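Local coordinates for uncharacterized protein (Pyrococcus furiosus, PDB 4XLZ) that probably removes an acetyl group from N,N'-diacetylchitobiose, as a metal-dependent deacetylase of carbohydrate esterase family 14, at residues P41-I46 against P149-T154; D203-K208 against T233-Y238. All blocks are in the same frame, centred on the assembly; numbering follows the deposited sequence.

Interaction 1: residues P41-I46 against P149-T154; sequences PDDCAI and PDHRRT. With CD (cadmium ion), chain G.
D43 and H151 meet through a cadmium ion rather than through a hydrogen bond: the carboxylate reaches it from the start of helix 43-57, the imidazole from the first turn of helix 149-164. Both oxygens of D43 bind, but unequally. OD2 of D43 lies 2.3 Å from the cadmium, OD1 of D43 2.6 Å, a lopsided bidentate grip. NE2 of H151 binds the metal at 2.3 Å, roughly at right angles to the two carboxylate oxygens. The carboxylate and ring planes stand 84° apart, and OD1 of D43 comes to the edge of the imidazole, close to the ring plane, 3.3 Å from CE1 of H151. OD2 of D43 and NE2 of H151, 3.4 Å apart, are neighbours because the metal draws them together. In H151, CG sits beside the backbone N and opposite the carbonyl carbon (chi1 -85°), which swings the ring out from its helix to the cadmium. D43 OD1 also takes a hydrogen bond from Y191, so a second-shell hydroxyl steadies the more loosely bound oxygen.

One turn of the histidine's helix is tied by T154, whose OG1 donates to O of D150 at 2.7 Å, nearly in line with the carbonyl, while the backbone N of T154 bonds to the same oxygen. H40 completes the protein ligands through ND1, and its NE2 is hydrogen-bonded to OD1 of D150, a second-shell contact that fixes how that ring is turned. Water 1 adds a further ligand, 2.6 Å from the cadmium. H259 of a second subunit meets the H151 ring edge-to-face. Two histidines and one aspartate around a metal, with the P-D-D sequence leading into a helix, are the hallmark of the GlcNAc-PI de-N-acetylase family's metal site, here occupied by cadmium.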
loop_
_atom_site.group_PDB
_atom_site.type_symbol
_atom_site.label_atom_id
_atom_site.label_comp_id
_atom_site.label_asym_id
_atom_site.label_seq_id
_atom_site.Cartn_x
_atom_site.Cartn_y
_atom_site.Cartn_z
ATOM N N PRO A 41 -8.885 -11.547 -20.987
ATOM C CA PRO A 41 -8.902 -12.259 -22.295
ATOM C C PRO A 41 -10.435 -12.235 -22.802
ATOM O O PRO A 41 -11.366 -12.545 -22.068
ATOM C CB PRO A 41 -8.583 -13.720 -21.884
ATOM C CG PRO A 41 -7.799 -13.570 -20.578
ATOM C CD PRO A 41 -8.571 -12.436 -19.874
ATOM N N ASP A 42 -10.545 -11.697 -23.959
ATOM C CA ASP A 42 -11.784 -11.536 -24.731
ATOM C C ASP A 42 -12.242 -10.136 -24.882
ATOM O O ASP A 42 -13.039 -9.851 -25.745
ATOM C CB ASP A 42 -12.959 -12.446 -24.350
ATOM C CG ASP A 42 -13.727 -12.037 -23.056
ATOM O OD1 ASP A 42 -13.690 -10.852 -22.640
ATOM O OD2 ASP A 42 -14.461 -12.911 -22.451
ATOM N N ASP A 43 -11.624 -9.182 -24.121
ATOM C CA ASP A 43 -12.183 -7.856 -24.334
ATOM C C ASP A 43 -11.836 -7.149 -25.655
ATOM O O ASP A 43 -12.618 -6.341 -26.157
ATOM C CB ASP A 43 -11.679 -6.841 -23.172
ATOM C CG ASP A 43 -12.370 -7.075 -21.888
ATOM O OD1 ASP A 43 -13.687 -7.035 -21.898
ATOM O OD2 ASP A 43 -11.770 -7.396 -20.839
ATOM N N CYS A 44 -10.674 -7.424 -26.240
ATOM C CA CYS A 44 -10.378 -6.873 -27.589
ATOM C C CYS A 44 -11.420 -7.441 -28.612
ATOM O O CYS A 44 -11.893 -6.630 -29.409
ATOM C CB CYS A 44 -8.953 -7.291 -28.022
ATOM S SG CYS A 44 -7.723 -6.291 -27.138
ATOM N N ALA A 45 -11.656 -8.757 -28.500
ATOM C CA ALA A 45 -12.620 -9.314 -29.482
ATOM C C ALA A 45 -13.987 -8.707 -29.253
ATOM O O ALA A 45 -14.679 -8.364 -30.246
ATOM C CB ALA A 45 -12.743 -10.825 -29.304
ATOM N N ILE A 46 -14.408 -8.581 -27.990
ATOM C CA ILE A 46 -15.784 -7.997 -27.738
ATOM C C ILE A 46 -15.854 -6.571 -28.095
ATOM O O ILE A 46 -16.812 -6.102 -28.772
ATOM C CB ILE A 46 -16.229 -8.292 -26.313
ATOM C CG1 ILE A 46 -16.318 -9.777 -25.987
ATOM C CG2 ILE A 46 -17.527 -7.464 -25.923
ATOM C CD1 ILE A 46 -16.406 -10.097 -24.483
ATOM N N PRO A 149 -13.435 -2.691 -11.613
ATOM C CA PRO A 149 -12.199 -1.824 -11.380
ATOM C C PRO A 149 -11.111 -2.216 -12.402
ATOM O O PRO A 149 -10.330 -1.363 -12.822
ATOM C CB PRO A 149 -11.743 -2.208 -9.967
ATOM C CG PRO A 149 -12.378 -3.561 -9.663
ATOM C CD PRO A 149 -13.772 -3.494 -10.408
ATOM N N ASP A 150 -11.066 -3.508 -12.881
ATOM C CA ASP A 150 -10.006 -3.818 -13.853
ATOM C C ASP A 150 -10.260 -3.014 -15.131
ATOM O O ASP A 150 -9.326 -2.702 -15.871
ATOM C CB ASP A 150 -10.030 -5.329 -14.265
ATOM C CG ASP A 150 -9.631 -6.279 -13.162
ATOM O OD1 ASP A 150 -9.868 -7.507 -13.294
ATOM O OD2 ASP A 150 -9.060 -5.888 -12.082
ATOM N N HIS A 151 -11.533 -2.810 -15.534
ATOM C CA HIS A 151 -11.761 -2.038 -16.759
ATOM C C HIS A 151 -11.413 -0.554 -16.574
ATOM O O HIS A 151 -10.741 0.010 -17.447
ATOM C CB HIS A 151 -13.279 -2.185 -17.114
ATOM C CG HIS A 151 -13.532 -3.443 -17.904
ATOM N ND1 HIS A 151 -14.182 -3.392 -19.114
ATOM C CD2 HIS A 151 -13.090 -4.712 -17.699
ATOM C CE1 HIS A 151 -14.196 -4.665 -19.616
ATOM N NE2 HIS A 151 -13.618 -5.476 -18.745
ATOM N N ARG A 152 -11.866 0.065 -15.458
ATOM C CA ARG A 152 -11.574 1.493 -15.275
ATOM C C ARG A 152 -10.014 1.678 -15.182
ATOM O O ARG A 152 -9.483 2.578 -15.847
ATOM C CB ARG A 152 -12.158 1.957 -13.944
ATOM C CG ARG A 152 -13.700 1.932 -13.928
ATOM C CD ARG A 152 -14.205 2.577 -12.630
ATOM N NE ARG A 152 -13.848 1.832 -11.418
ATOM C CZ ARG A 152 -14.638 1.152 -10.650
ATOM N NH1 ARG A 152 -15.937 0.934 -11.001
ATOM N NH2 ARG A 152 -14.176 0.580 -9.560
ATOM N N ARG A 153 -9.395 0.801 -14.425
ATOM C CA ARG A 153 -7.933 0.953 -14.277
ATOM C C ARG A 153 -7.183 0.726 -15.605
ATOM O O ARG A 153 -6.193 1.460 -15.874
ATOM C CB ARG A 153 -7.407 0.045 -13.199
ATOM C CG ARG A 153 -7.929 0.490 -11.780
ATOM C CD ARG A 153 -7.613 -0.528 -10.720
ATOM N NE ARG A 153 -8.027 0.052 -9.454
ATOM C CZ ARG A 153 -7.529 -0.345 -8.313
ATOM N NH1 ARG A 153 -6.692 -1.436 -8.187
ATOM N NH2 ARG A 153 -7.895 0.388 -7.173
ATOM N N THR A 154 -7.635 -0.262 -16.430
ATOM C CA THR A 154 -6.940 -0.401 -17.687
ATOM C C THR A 154 -7.004 0.848 -18.502
ATOM O O THR A 154 -6.003 1.257 -19.172
ATOM C CB THR A 154 -7.593 -1.615 -18.428
ATOM O OG1 THR A 154 -7.350 -2.808 -17.703
ATOM C CG2 THR A 154 -6.928 -1.769 -19.832
HETATM CD CD CD G . -13.516 -7.687 -19.341
HETATM O O HOH W 1 -15.356 -8.380 -17.664
#

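Interaction 2: residues D203-K208 against T233-Y238; sequences DLMELK and TVTMFY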
loop_
_atom_site.group_PDB
_atom_site.type_symbol
_atom_site.label_atom_id
_atom_site.label_comp_id
_atom_site.label_asym_id
_atom_site.label_seq_id
_atom_site.Cartn_x
_atom_site.Cartn_y
_atom_site.Cartn_z
ATOM N N ASP A 203 -20.371 -6.413 -42.404
ATOM C CA ASP A 203 -20.043 -7.713 -43.078
ATOM C C ASP A 203 -19.080 -8.620 -42.319
ATOM O O ASP A 203 -18.823 -9.765 -42.711
ATOM C CB ASP A 203 -19.411 -7.398 -44.445
ATOM C CG ASP A 203 -20.462 -6.812 -45.436
ATOM O OD1 ASP A 203 -21.721 -7.043 -45.241
ATOM O OD2 ASP A 203 -19.974 -6.099 -46.339
ATOM N N LEU A 204 -18.538 -8.107 -41.186
ATOM C CA LEU A 204 -17.690 -8.920 -40.316
ATOM C C LEU A 204 -18.328 -9.305 -39.031
ATOM O O LEU A 204 -17.675 -9.901 -38.174
ATOM C CB LEU A 204 -16.442 -8.046 -39.968
ATOM C CG LEU A 204 -15.533 -7.845 -41.170
ATOM C CD1 LEU A 204 -14.407 -6.855 -40.811
ATOM C CD2 LEU A 204 -14.933 -9.204 -41.603
HETATM N N MSE A 205 -19.646 -9.114 -38.875
HETATM C CA MSE A 205 -20.272 -9.419 -37.638
HETATM C C MSE A 205 -20.171 -10.892 -37.311
HETATM O O MSE A 205 -19.952 -11.312 -36.141
HETATM C CB MSE A 205 -21.750 -8.927 -37.674
HETATM C CG MSE A 205 -22.471 -9.182 -36.385
HETATM SE SE MSE A 205 -21.703 -8.171 -34.878
HETATM C CE MSE A 205 -23.355 -8.175 -33.768
ATOM N N GLU A 206 -20.465 -11.812 -38.266
ATOM C CA GLU A 206 -20.432 -13.169 -37.867
ATOM C C GLU A 206 -19.004 -13.658 -37.483
ATOM O O GLU A 206 -18.913 -14.471 -36.608
ATOM C CB GLU A 206 -20.950 -14.039 -39.114
ATOM C CG GLU A 206 -22.525 -13.793 -39.344
ATOM C CD GLU A 206 -23.444 -14.096 -38.097
ATOM O OE1 GLU A 206 -24.133 -13.165 -37.759
ATOM O OE2 GLU A 206 -23.420 -15.204 -37.450
ATOM N N LEU A 207 -17.995 -13.140 -38.165
ATOM C CA LEU A 207 -16.575 -13.446 -37.788
ATOM C C LEU A 207 -16.330 -12.893 -36.327
ATOM O O LEU A 207 -15.727 -13.655 -35.531
ATOM C CB LEU A 207 -15.635 -12.835 -38.781
ATOM C CG LEU A 207 -14.140 -13.108 -38.387
ATOM C CD1 LEU A 207 -13.875 -14.644 -38.206
ATOM C CD2 LEU A 207 -13.152 -12.415 -39.351
ATOM N N LYS A 208 -16.743 -11.662 -36.088
ATOM C CA LYS A 208 -16.569 -11.103 -34.702
ATOM C C LYS A 208 -17.218 -12.031 -33.724
ATOM O O LYS A 208 -16.647 -12.405 -32.666
ATOM C CB LYS A 208 -17.245 -9.728 -34.637
ATOM C CG LYS A 208 -17.206 -9.209 -33.157
ATOM C CD LYS A 208 -17.665 -7.784 -33.181
ATOM C CE LYS A 208 -17.603 -7.364 -31.653
ATOM N NZ LYS A 208 -17.553 -5.919 -31.506
ATOM N N THR A 233 -27.228 -5.583 -29.830
ATOM C CA THR A 233 -27.828 -4.300 -29.458
ATOM C C THR A 233 -26.718 -3.173 -29.385
ATOM O O THR A 233 -26.883 -2.069 -29.930
ATOM C CB THR A 233 -28.541 -4.381 -28.170
ATOM O OG1 THR A 233 -29.594 -5.386 -28.294
ATOM C CG2 THR A 233 -29.235 -3.070 -27.756
ATOM N N VAL A 234 -25.543 -3.590 -28.820
ATOM C CA VAL A 234 -24.413 -2.607 -28.805
ATOM C C VAL A 234 -23.935 -2.245 -30.207
ATOM O O VAL A 234 -23.698 -1.074 -30.514
ATOM C CB VAL A 234 -23.288 -3.172 -27.907
ATOM C CG1 VAL A 234 -22.073 -2.292 -27.969
ATOM C CG2 VAL A 234 -23.750 -3.256 -26.455
ATOM N N THR A 235 -23.763 -3.236 -31.075
ATOM C CA THR A 235 -23.302 -2.874 -32.463
ATOM C C THR A 235 -24.310 -2.050 -33.250
ATOM O O THR A 235 -23.923 -1.285 -34.093
ATOM C CB THR A 235 -22.840 -4.130 -33.249
ATOM O OG1 THR A 235 -23.881 -5.061 -33.229
ATOM C CG2 THR A 235 -21.805 -4.843 -32.293
HETATM N N MSE A 236 -25.611 -2.275 -32.937
HETATM C CA MSE A 236 -26.632 -1.406 -33.534
HETATM C C MSE A 236 -26.580 -0.003 -33.013
HETATM O O MSE A 236 -26.776 0.944 -33.726
HETATM C CB MSE A 236 -28.021 -2.014 -33.417
HETATM C CG MSE A 236 -28.044 -3.365 -34.144
HETATM SE SE MSE A 236 -29.805 -4.280 -33.809
HETATM C CE MSE A 236 -30.787 -3.024 -34.817
ATOM N N PHE A 237 -26.337 0.122 -31.711
ATOM C CA PHE A 237 -26.193 1.443 -31.100
ATOM C C PHE A 237 -25.130 2.250 -31.867
ATOM O O PHE A 237 -25.381 3.392 -32.188
ATOM C CB PHE A 237 -25.779 1.224 -29.596
ATOM C CG PHE A 237 -25.386 2.484 -28.851
ATOM C CD1 PHE A 237 -24.025 2.798 -28.641
ATOM C CD2 PHE A 237 -26.379 3.340 -28.389
ATOM C CE1 PHE A 237 -23.669 4.004 -27.954
ATOM C CE2 PHE A 237 -26.027 4.495 -27.613
ATOM C CZ PHE A 237 -24.662 4.811 -27.402
ATOM N N TYR A 238 -23.977 1.620 -32.115
ATOM C CA TYR A 238 -22.929 2.346 -32.846
ATOM C C TYR A 238 -23.238 2.514 -34.348
ATOM O O TYR A 238 -23.068 3.597 -34.921
ATOM C CB TYR A 238 -21.595 1.570 -32.687
ATOM C CG TYR A 238 -21.047 1.624 -31.239
ATOM C CD1 TYR A 238 -20.821 2.859 -30.653
ATOM C CD2 TYR A 238 -20.739 0.454 -30.583
ATOM C CE1 TYR A 238 -20.349 2.869 -29.284
ATOM C CE2 TYR A 238 -20.273 0.450 -29.294
ATOM C CZ TYR A 238 -20.036 1.697 -28.702
ATOM O OH TYR A 238 -19.537 1.701 -27.353
#
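Helix-helix packing in the C-terminal part of the chain brings the first turn of helix 205-213 against the long helix 221-240, with M205 and T235 reaching toward each other tip to tip. M205 is selenomethionine, introduced for the SeMet derivative. Its CG lies anti to the backbone N (chi1 -179°), which sends the chain out toward the other helix, and a bend at chi2 (64°) carries CE to the hydroxyl side of T235, while SE of M205 stays further off, 4.1 Å from OG1 of T235. CE of M205 ends 3.2 Å from OG1 of T235 and 4.0 Å from its CG2, so the methyl meets both branches of the threonine. The hydroxyl does not depend on this neighbour: T235 OG1 is hydrogen-bonded to the carbonyl oxygens of L231 and R232 in its own helix. Y246 touches both M205 and T235, so the loop before strand 247-250 joins the contact.

K208, one turn further along helix 205-213, is extended along all four torsions, and its ammonium forms a salt bridge with E248 in that strand. The same group makes a looser second touch on the threonine, with NZ of K208 4.5 Å from CG2 of T235.

The two contacts follow each other along the chain, and their centres lie 18 Å apart, yet one residue joins them directly. NZ of K208, from interaction 2, probably donates a hydrogen bond to O of I46 in interaction 1, at 2.8 Å. CE of K208 packs 3.4 Å from O of A45. The lysine therefore connects helix 205-213 to the same first turn of helix 43-57 that carries D43. Interaction 1 holds the cadmium itself; the nearest atom of the K208 side chain is about 13 Å from the cadmium, so interaction 2 is not part of the metal site. Both interactions also touch the second subunit.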